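Local coordinates for protein transcriptional activator of comK gene (Bacillus halodurans, PDB 2HQB) that probably works as a membrane-attached lipoprotein of the BMP family, built like a substrate-binding protein, and is named for activating the competence gene comK, at residues Val97-Glu108 and Leu246-Asp254; Ser220-His229 and Gly258-Val269. All coordinates share one frame; numbering follows the deposited sequence.

Contact 1. Residues Val97-Glu108 and Leu246-Asp254; sequences VKGENITSLHFE and LESGNLYYD
Strands 102-107 and 249-253 run side by side as the parallel edge of a six-stranded sheet in one lobe of a fold of the periplasmic-binding-protein type, paired from Thr103 with Gly249 to Phe107 with Tyr253. Strand 89-93 flanks 102-107 on its other side, and 249-253, reached only after the chain has laid down five strands of the second sheet, is the outermost strand. The backbone ladder starts with Gly249 N on Ile102 O at 3.0 Å, continues through Leu251 N to Ser104 O and Tyr253 N to His106 O, and finishes with Glu108 N to Tyr253 O; the bond from His106 N to Leu251 O is weak. Gly249 has a positive phi that a side chain would tolerate poorly.

On the face carrying Ser104, His106, Asn250 and Tyr252, polar groups link in series. Asn250 OD1 takes Val97 N in its carbonyl plane, on a lone pair, at 2.7 Å, and also the hydroxyl Ser104 OG at 2.9 Å, tilted 21° from that plane. The same Ser104 OG accepts from His106 NE2 at 2.8 Å, which helps fix the turn of the imidazole. One face of that ring lies on Tyr252 in an offset stack, centroids 4.4 Å apart and planes at 9°, while Leu251 O sits at its edge.

The opposite face is largely apolar, and helix 230-240 covers Leu105, Phe107 and Tyr253. Leu105 CD2 meets Tyr253 CE1 at 3.8 Å. Thr103 divides its branches: CG2, anti to the backbone N, touches Leu251 CG at 3.7 Å, whereas OG1, beside that N (chi1 -59°), bonds to His89 and gives its proton to a lone pair of Glu247 O at 2.7 Å.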
# COMPACT_ATOMS: atom_id res chain seq x y z
N VAL A 97 -14.64 10.32 4.44
CA VAL A 97 -15.69 10.21 5.45
C VAL A 97 -15.84 11.46 6.36
O VAL A 97 -14.86 12.17 6.61
CB VAL A 97 -15.42 8.89 6.25
CG1 VAL A 97 -14.98 9.16 7.68
CG2 VAL A 97 -16.62 8.02 6.16
N LYS A 98 -17.06 11.76 6.80
CA LYS A 98 -17.29 12.92 7.69
C LYS A 98 -18.21 12.48 8.83
O LYS A 98 -19.30 11.93 8.62
CB LYS A 98 -17.94 14.10 6.94
CG LYS A 98 -19.46 14.19 7.19
CD LYS A 98 -20.24 15.06 6.21
CE LYS A 98 -21.75 14.84 6.38
NZ LYS A 98 -22.51 15.16 5.14
N GLY A 99 -17.78 12.70 10.06
CA GLY A 99 -18.64 12.29 11.14
C GLY A 99 -17.84 12.02 12.38
O GLY A 99 -16.62 12.24 12.42
N GLU A 100 -18.51 11.53 13.40
CA GLU A 100 -17.80 11.30 14.61
C GLU A 100 -17.40 9.87 14.85
O GLU A 100 -16.27 9.64 15.25
CB GLU A 100 -18.57 11.84 15.80
CG GLU A 100 -18.15 13.25 16.18
CD GLU A 100 -17.72 13.32 17.64
OE1 GLU A 100 -18.57 13.01 18.51
OE2 GLU A 100 -16.54 13.68 17.91
N ASN A 101 -18.26 8.90 14.63
CA ASN A 101 -17.84 7.51 14.87
C ASN A 101 -17.41 6.82 13.56
O ASN A 101 -17.60 5.62 13.38
CB ASN A 101 -19.00 6.76 15.48
CG ASN A 101 -20.15 6.73 14.57
OD1 ASN A 101 -20.20 7.55 13.66
ND2 ASN A 101 -21.09 5.81 14.79
N ILE A 102 -16.83 7.60 12.65
CA ILE A 102 -16.40 7.11 11.36
C ILE A 102 -15.05 7.73 11.03
O ILE A 102 -14.86 8.93 11.19
CB ILE A 102 -17.49 7.44 10.31
CG1 ILE A 102 -17.28 6.62 9.05
CG2 ILE A 102 -17.49 8.91 9.98
CD1 ILE A 102 -18.58 6.50 8.24
N THR A 103 -14.12 6.89 10.58
CA THR A 103 -12.77 7.30 10.20
C THR A 103 -12.39 6.70 8.84
O THR A 103 -13.10 5.85 8.30
CB THR A 103 -11.79 6.79 11.25
OG1 THR A 103 -12.16 7.33 12.52
CG2 THR A 103 -10.34 7.17 10.93
N SER A 104 -11.28 7.16 8.25
CA SER A 104 -10.81 6.59 6.98
C SER A 104 -9.29 6.62 7.00
O SER A 104 -8.67 7.55 7.49
CB SER A 104 -11.32 7.36 5.75
OG SER A 104 -10.50 8.47 5.44
N LEU A 105 -8.70 5.57 6.47
CA LEU A 105 -7.26 5.46 6.47
C LEU A 105 -6.70 5.58 5.07
O LEU A 105 -7.27 5.03 4.11
CB LEU A 105 -6.89 4.10 7.08
CG LEU A 105 -7.56 3.85 8.42
CD1 LEU A 105 -7.31 2.44 8.85
CD2 LEU A 105 -7.00 4.81 9.45
N HIS A 106 -5.57 6.28 4.95
CA HIS A 106 -4.89 6.45 3.66
C HIS A 106 -3.37 6.36 3.80
O HIS A 106 -2.78 6.87 4.75
CB HIS A 106 -5.21 7.80 3.07
CG HIS A 106 -6.67 8.07 2.95
ND1 HIS A 106 -7.37 7.86 1.77
CD2 HIS A 106 -7.57 8.55 3.84
CE1 HIS A 106 -8.63 8.22 1.95
NE2 HIS A 106 -8.77 8.64 3.19
N PHE A 107 -2.73 5.68 2.86
CA PHE A 107 -1.29 5.58 2.87
C PHE A 107 -0.78 6.65 1.94
O PHE A 107 -1.32 6.88 0.85
CB PHE A 107 -0.80 4.23 2.41
CG PHE A 107 -0.82 3.20 3.47
CD1 PHE A 107 -1.87 2.30 3.57
CD2 PHE A 107 0.19 3.14 4.40
CE1 PHE A 107 -1.91 1.34 4.59
CE2 PHE A 107 0.18 2.19 5.43
CZ PHE A 107 -0.88 1.28 5.52
N GLU A 108 0.27 7.32 2.40
CA GLU A 108 0.88 8.38 1.64
C GLU A 108 1.80 7.72 0.62
O GLU A 108 2.70 6.97 0.99
CB GLU A 108 1.62 9.30 2.61
CG GLU A 108 1.50 10.77 2.24
CD GLU A 108 0.06 11.24 2.18
OE1 GLU A 108 -0.59 11.25 3.24
OE2 GLU A 108 -0.41 11.60 1.08
N LEU A 246 -8.76 7.65 19.30
CA LEU A 246 -8.83 7.51 17.84
C LEU A 246 -9.69 8.58 17.18
O LEU A 246 -10.91 8.62 17.37
CB LEU A 246 -9.37 6.14 17.39
CG LEU A 246 -9.59 6.00 15.85
CD1 LEU A 246 -8.29 5.96 15.09
CD2 LEU A 246 -10.33 4.73 15.54
N GLU A 247 -9.05 9.42 16.38
CA GLU A 247 -9.76 10.48 15.68
C GLU A 247 -10.81 9.99 14.72
O GLU A 247 -10.99 8.79 14.50
CB GLU A 247 -8.79 11.35 14.90
CG GLU A 247 -7.69 11.90 15.75
CD GLU A 247 -6.99 13.04 15.07
OE1 GLU A 247 -7.69 13.93 14.55
OE2 GLU A 247 -5.73 13.05 15.07
N SER A 248 -11.51 10.96 14.14
CA SER A 248 -12.56 10.68 13.18
C SER A 248 -12.16 11.41 11.92
O SER A 248 -11.26 12.27 11.95
CB SER A 248 -13.91 11.18 13.70
OG SER A 248 -13.77 12.47 14.28
N GLY A 249 -12.81 11.05 10.81
CA GLY A 249 -12.48 11.67 9.55
C GLY A 249 -11.33 10.97 8.84
O GLY A 249 -10.91 9.89 9.24
N ASN A 250 -10.80 11.61 7.82
CA ASN A 250 -9.73 11.04 7.03
C ASN A 250 -8.32 11.23 7.56
O ASN A 250 -7.82 12.34 7.63
CB ASN A 250 -9.83 11.61 5.62
CG ASN A 250 -11.28 11.82 5.20
OD1 ASN A 250 -12.12 10.93 5.32
ND2 ASN A 250 -11.56 13.01 4.69
N LEU A 251 -7.68 10.12 7.90
CA LEU A 251 -6.33 10.16 8.43
C LEU A 251 -5.30 9.72 7.38
O LEU A 251 -5.56 8.81 6.61
CB LEU A 251 -6.25 9.25 9.65
CG LEU A 251 -7.40 9.43 10.64
CD1 LEU A 251 -6.97 8.90 12.00
CD2 LEU A 251 -7.83 10.89 10.74
N TYR A 252 -4.14 10.36 7.34
CA TYR A 252 -3.10 10.01 6.37
C TYR A 252 -1.81 9.53 6.99
O TYR A 252 -1.30 10.17 7.89
CB TYR A 252 -2.81 11.20 5.47
CG TYR A 252 -3.93 11.46 4.50
CD1 TYR A 252 -5.10 12.11 4.92
CD2 TYR A 252 -3.86 10.95 3.20
CE1 TYR A 252 -6.20 12.25 4.04
CE2 TYR A 252 -4.94 11.08 2.32
CZ TYR A 252 -6.11 11.72 2.74
OH TYR A 252 -7.19 11.80 1.86
N TYR A 253 -1.29 8.40 6.51
CA TYR A 253 -0.07 7.81 7.06
C TYR A 253 1.08 7.72 6.07
O TYR A 253 0.86 7.46 4.88
CB TYR A 253 -0.40 6.45 7.64
CG TYR A 253 -1.52 6.52 8.65
CD1 TYR A 253 -2.83 6.77 8.27
CD2 TYR A 253 -1.26 6.35 9.99
CE1 TYR A 253 -3.85 6.86 9.21
CE2 TYR A 253 -2.26 6.43 10.93
CZ TYR A 253 -3.55 6.68 10.54
OH TYR A 253 -4.52 6.78 11.51
N ASP A 254 2.30 7.91 6.55
CA ASP A 254 3.48 7.91 5.66
C ASP A 254 4.69 7.42 6.43
O ASP A 254 4.54 6.79 7.47
CB ASP A 254 3.74 9.33 5.16
CG ASP A 254 4.54 9.38 3.89
OD1 ASP A 254 5.11 8.34 3.50
OD2 ASP A 254 4.60 10.47 3.28

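Contact 2. Residues Ser220-His229 and Gly258-Val269; sequences STILTSTVQH and GVVSLGEFSSVV
Ser220 meets the second segment at its start, where its CA lies 3.5 Å from Ser266 OG, the hydroxyl that accepts from Val268 N in an ST turn. Past Ile222, whose carbonyl faces Ser266 CB, Leu223 O takes two donors from opposite faces of its plane: Ser266 N at 2.9 Å and Thr224 OG1 at 2.6 Å. Thr224 then uses both branches. Its OG1, beside the backbone N (chi1 -81°), also lies against the ring of Phe265, and its CG2, anti to that N, packs on Leu262 CB at 3.8 Å. With an alanine here both branches are gone: of the two donors Leu223 O keeps Ser266 N, and a gap would probably open beside Leu262 and the Phe265 ring.

Ser225 O receives Gly263 N at 2.6 Å on a lone pair, and Ser225 OG turns to Asp213 O. Thr226 faces Leu262 as a non-hydrogen-bonded pair, its own OG1 bonded to Tyr186 and Gly209. This is the antiparallel edge of the mixed sheet in the other lobe of the binding-protein fold: 222-228 adjoins the parallel strand 206-211, and short strand 260-262 runs back along it as the outermost strand.

Val227 and Ser261 make the hydrogen-bonded pair, with Ser261 N on Val227 O at 3.0 Å and a weaker bond returning from Val227 N to Ser261 O. Gln228 pairs with Val260, and helix 110-122 covers both through Met112. His229, at the N-cap of helix 230-240, donates its N to Val259 O from above the carbonyl plane. Its imidazole, with Val227 CG1 over one face, is hydrogen-bonded through NE2 to Ser261 OG at 2.7 Å, the serine hydroxyl lying near the ring plane.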
# COMPACT_ATOMS: atom_id res chain seq x y z
N SER A 220 16.86 -11.23 -5.10
CA SER A 220 18.03 -10.57 -5.69
C SER A 220 17.61 -9.81 -6.96
O SER A 220 18.41 -9.07 -7.53
CB SER A 220 19.14 -11.56 -6.04
OG SER A 220 19.17 -11.82 -7.44
N THR A 221 16.37 -10.00 -7.41
CA THR A 221 15.81 -9.28 -8.57
C THR A 221 15.10 -8.06 -7.97
O THR A 221 14.94 -7.01 -8.61
CB THR A 221 14.75 -10.10 -9.27
OG1 THR A 221 15.37 -11.05 -10.11
CG2 THR A 221 13.85 -9.23 -10.09
N ILE A 222 14.66 -8.24 -6.73
CA ILE A 222 13.95 -7.22 -5.98
C ILE A 222 14.97 -6.35 -5.26
O ILE A 222 15.39 -6.68 -4.16
CB ILE A 222 12.98 -7.88 -4.99
CG1 ILE A 222 12.04 -8.81 -5.78
CG2 ILE A 222 12.16 -6.86 -4.27
CD1 ILE A 222 11.15 -8.10 -6.80
N LEU A 223 15.37 -5.27 -5.92
CA LEU A 223 16.32 -4.30 -5.40
C LEU A 223 15.83 -3.85 -4.05
O LEU A 223 16.58 -3.79 -3.07
CB LEU A 223 16.37 -3.09 -6.33
CG LEU A 223 16.57 -3.50 -7.80
CD1 LEU A 223 16.52 -2.28 -8.70
CD2 LEU A 223 17.90 -4.24 -7.93
N THR A 224 14.54 -3.52 -4.02
CA THR A 224 13.85 -3.08 -2.81
C THR A 224 12.35 -3.07 -3.07
O THR A 224 11.89 -3.31 -4.18
CB THR A 224 14.36 -1.69 -2.36
OG1 THR A 224 15.58 -1.90 -1.65
CG2 THR A 224 13.39 -0.95 -1.44
N SER A 225 11.58 -2.78 -2.02
CA SER A 225 10.15 -2.75 -2.12
C SER A 225 9.59 -1.52 -1.41
O SER A 225 10.10 -1.13 -0.36
CB SER A 225 9.60 -4.03 -1.51
OG SER A 225 10.63 -5.01 -1.45
N THR A 226 8.58 -0.90 -2.01
CA THR A 226 7.91 0.25 -1.40
C THR A 226 6.78 -0.36 -0.52
O THR A 226 5.68 -0.59 -0.96
CB THR A 226 7.37 1.28 -2.49
OG1 THR A 226 6.46 0.65 -3.41
CG2 THR A 226 8.53 1.83 -3.30
N VAL A 227 7.09 -0.63 0.74
CA VAL A 227 6.17 -1.27 1.65
C VAL A 227 5.16 -0.41 2.43
O VAL A 227 5.50 0.64 2.96
CB VAL A 227 6.98 -2.08 2.67
CG1 VAL A 227 6.08 -2.97 3.50
CG2 VAL A 227 8.03 -2.88 1.94
N GLN A 228 3.91 -0.89 2.48
CA GLN A 228 2.85 -0.22 3.22
C GLN A 228 2.37 -1.24 4.25
O GLN A 228 1.85 -2.29 3.88
CB GLN A 228 1.72 0.21 2.29
CG GLN A 228 2.20 1.23 1.26
CD GLN A 228 1.07 1.84 0.46
OE1 GLN A 228 0.13 1.16 0.08
NE2 GLN A 228 1.16 3.14 0.18
N HIS A 229 2.54 -0.95 5.54
CA HIS A 229 2.18 -1.91 6.57
C HIS A 229 0.76 -1.88 7.03
O HIS A 229 0.46 -1.34 8.10
CB HIS A 229 3.11 -1.77 7.76
CG HIS A 229 4.56 -1.81 7.39
ND1 HIS A 229 5.25 -2.99 7.22
CD2 HIS A 229 5.43 -0.82 7.09
CE1 HIS A 229 6.49 -2.73 6.84
NE2 HIS A 229 6.62 -1.42 6.75
N GLY A 258 5.40 5.63 10.67
CA GLY A 258 5.94 4.28 10.86
C GLY A 258 5.27 3.07 10.19
O GLY A 258 5.60 1.92 10.48
N VAL A 259 4.34 3.33 9.28
CA VAL A 259 3.65 2.25 8.62
C VAL A 259 3.91 2.29 7.13
O VAL A 259 3.13 1.76 6.33
CB VAL A 259 2.17 2.32 8.93
CG1 VAL A 259 1.95 2.16 10.39
CG2 VAL A 259 1.60 3.62 8.46
N VAL A 260 5.02 2.92 6.78
CA VAL A 260 5.46 3.00 5.39
C VAL A 260 6.96 2.91 5.42
O VAL A 260 7.61 3.59 6.22
CB VAL A 260 5.08 4.29 4.71
CG1 VAL A 260 5.81 4.40 3.39
CG2 VAL A 260 3.59 4.33 4.47
N SER A 261 7.52 2.10 4.54
CA SER A 261 8.96 1.94 4.50
C SER A 261 9.51 1.42 3.17
O SER A 261 8.84 1.44 2.14
CB SER A 261 9.34 0.96 5.61
OG SER A 261 8.65 -0.26 5.42
N LEU A 262 10.77 0.98 3.22
CA LEU A 262 11.42 0.39 2.07
C LEU A 262 11.74 -1.04 2.49
O LEU A 262 11.96 -1.30 3.68
CB LEU A 262 12.72 1.11 1.72
CG LEU A 262 12.64 2.38 0.89
CD1 LEU A 262 13.98 2.57 0.24
CD2 LEU A 262 11.61 2.26 -0.19
N GLY A 263 11.76 -1.95 1.52
CA GLY A 263 12.04 -3.34 1.82
C GLY A 263 13.52 -3.65 1.91
O GLY A 263 14.36 -2.85 1.48
N GLU A 264 13.85 -4.83 2.44
CA GLU A 264 15.24 -5.18 2.58
C GLU A 264 15.89 -5.07 1.24
O GLU A 264 15.42 -5.66 0.26
CB GLU A 264 15.40 -6.59 3.16
CG GLU A 264 15.20 -7.74 2.19
CD GLU A 264 15.58 -9.08 2.82
OE1 GLU A 264 15.02 -9.43 3.89
OE2 GLU A 264 16.44 -9.79 2.24
N PHE A 265 16.97 -4.30 1.19
CA PHE A 265 17.69 -4.10 -0.06
C PHE A 265 18.27 -5.39 -0.52
O PHE A 265 18.46 -6.31 0.26
CB PHE A 265 18.82 -3.09 0.11
CG PHE A 265 18.34 -1.69 0.39
CD1 PHE A 265 18.09 -1.27 1.67
CD2 PHE A 265 18.12 -0.80 -0.66
CE1 PHE A 265 17.62 0.03 1.91
CE2 PHE A 265 17.65 0.49 -0.43
CZ PHE A 265 17.40 0.90 0.84
N SER A 266 18.53 -5.47 -1.82
CA SER A 266 19.13 -6.64 -2.39
C SER A 266 20.64 -6.60 -2.10
O SER A 266 21.22 -5.52 -1.91
CB SER A 266 18.94 -6.65 -3.89
OG SER A 266 19.62 -7.74 -4.46
N SER A 267 21.24 -7.78 -2.04
CA SER A 267 22.68 -7.95 -1.82
C SER A 267 23.36 -7.12 -2.91
O SER A 267 24.40 -6.49 -2.70
CB SER A 267 23.03 -9.42 -2.01
OG SER A 267 22.50 -9.89 -3.25
N VAL A 268 22.72 -7.15 -4.07
CA VAL A 268 23.16 -6.46 -5.27
C VAL A 268 23.40 -4.97 -5.07
O VAL A 268 24.36 -4.41 -5.59
CB VAL A 268 22.11 -6.66 -6.37
CG1 VAL A 268 22.48 -5.89 -7.58
CG2 VAL A 268 21.97 -8.13 -6.70
N VAL A 269 22.54 -4.31 -4.31
CA VAL A 269 22.72 -2.88 -4.13
C VAL A 269 23.98 -2.52 -3.38
O VAL A 269 24.24 -3.03 -2.30
CB VAL A 269 21.51 -2.25 -3.43
CG1 VAL A 269 21.82 -0.81 -3.04
CG2 VAL A 269 20.31 -2.26 -4.35

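How the contacts relate
The two contacts lie on opposite sides of the chain's centre, with centres about 27 Å apart, each at the edge of the sheet of its own lobe. They meet where the chain passes between the lobes: strand 249-253 leads directly to 260-262, and 222-228 runs into helix 230-240 on the way to 249-253. At this junction Phe107 CE2 of contact 1 lies 3.1 Å from Val259 O of contact 2, and Tyr253 CB packs 3.6 Å from Val259 CG2. Phe107 CB also approaches Gln228 NE2. As in type I binding proteins, such crossings between lobes probably form the hinge beside the cleft where relatives hold their ligands.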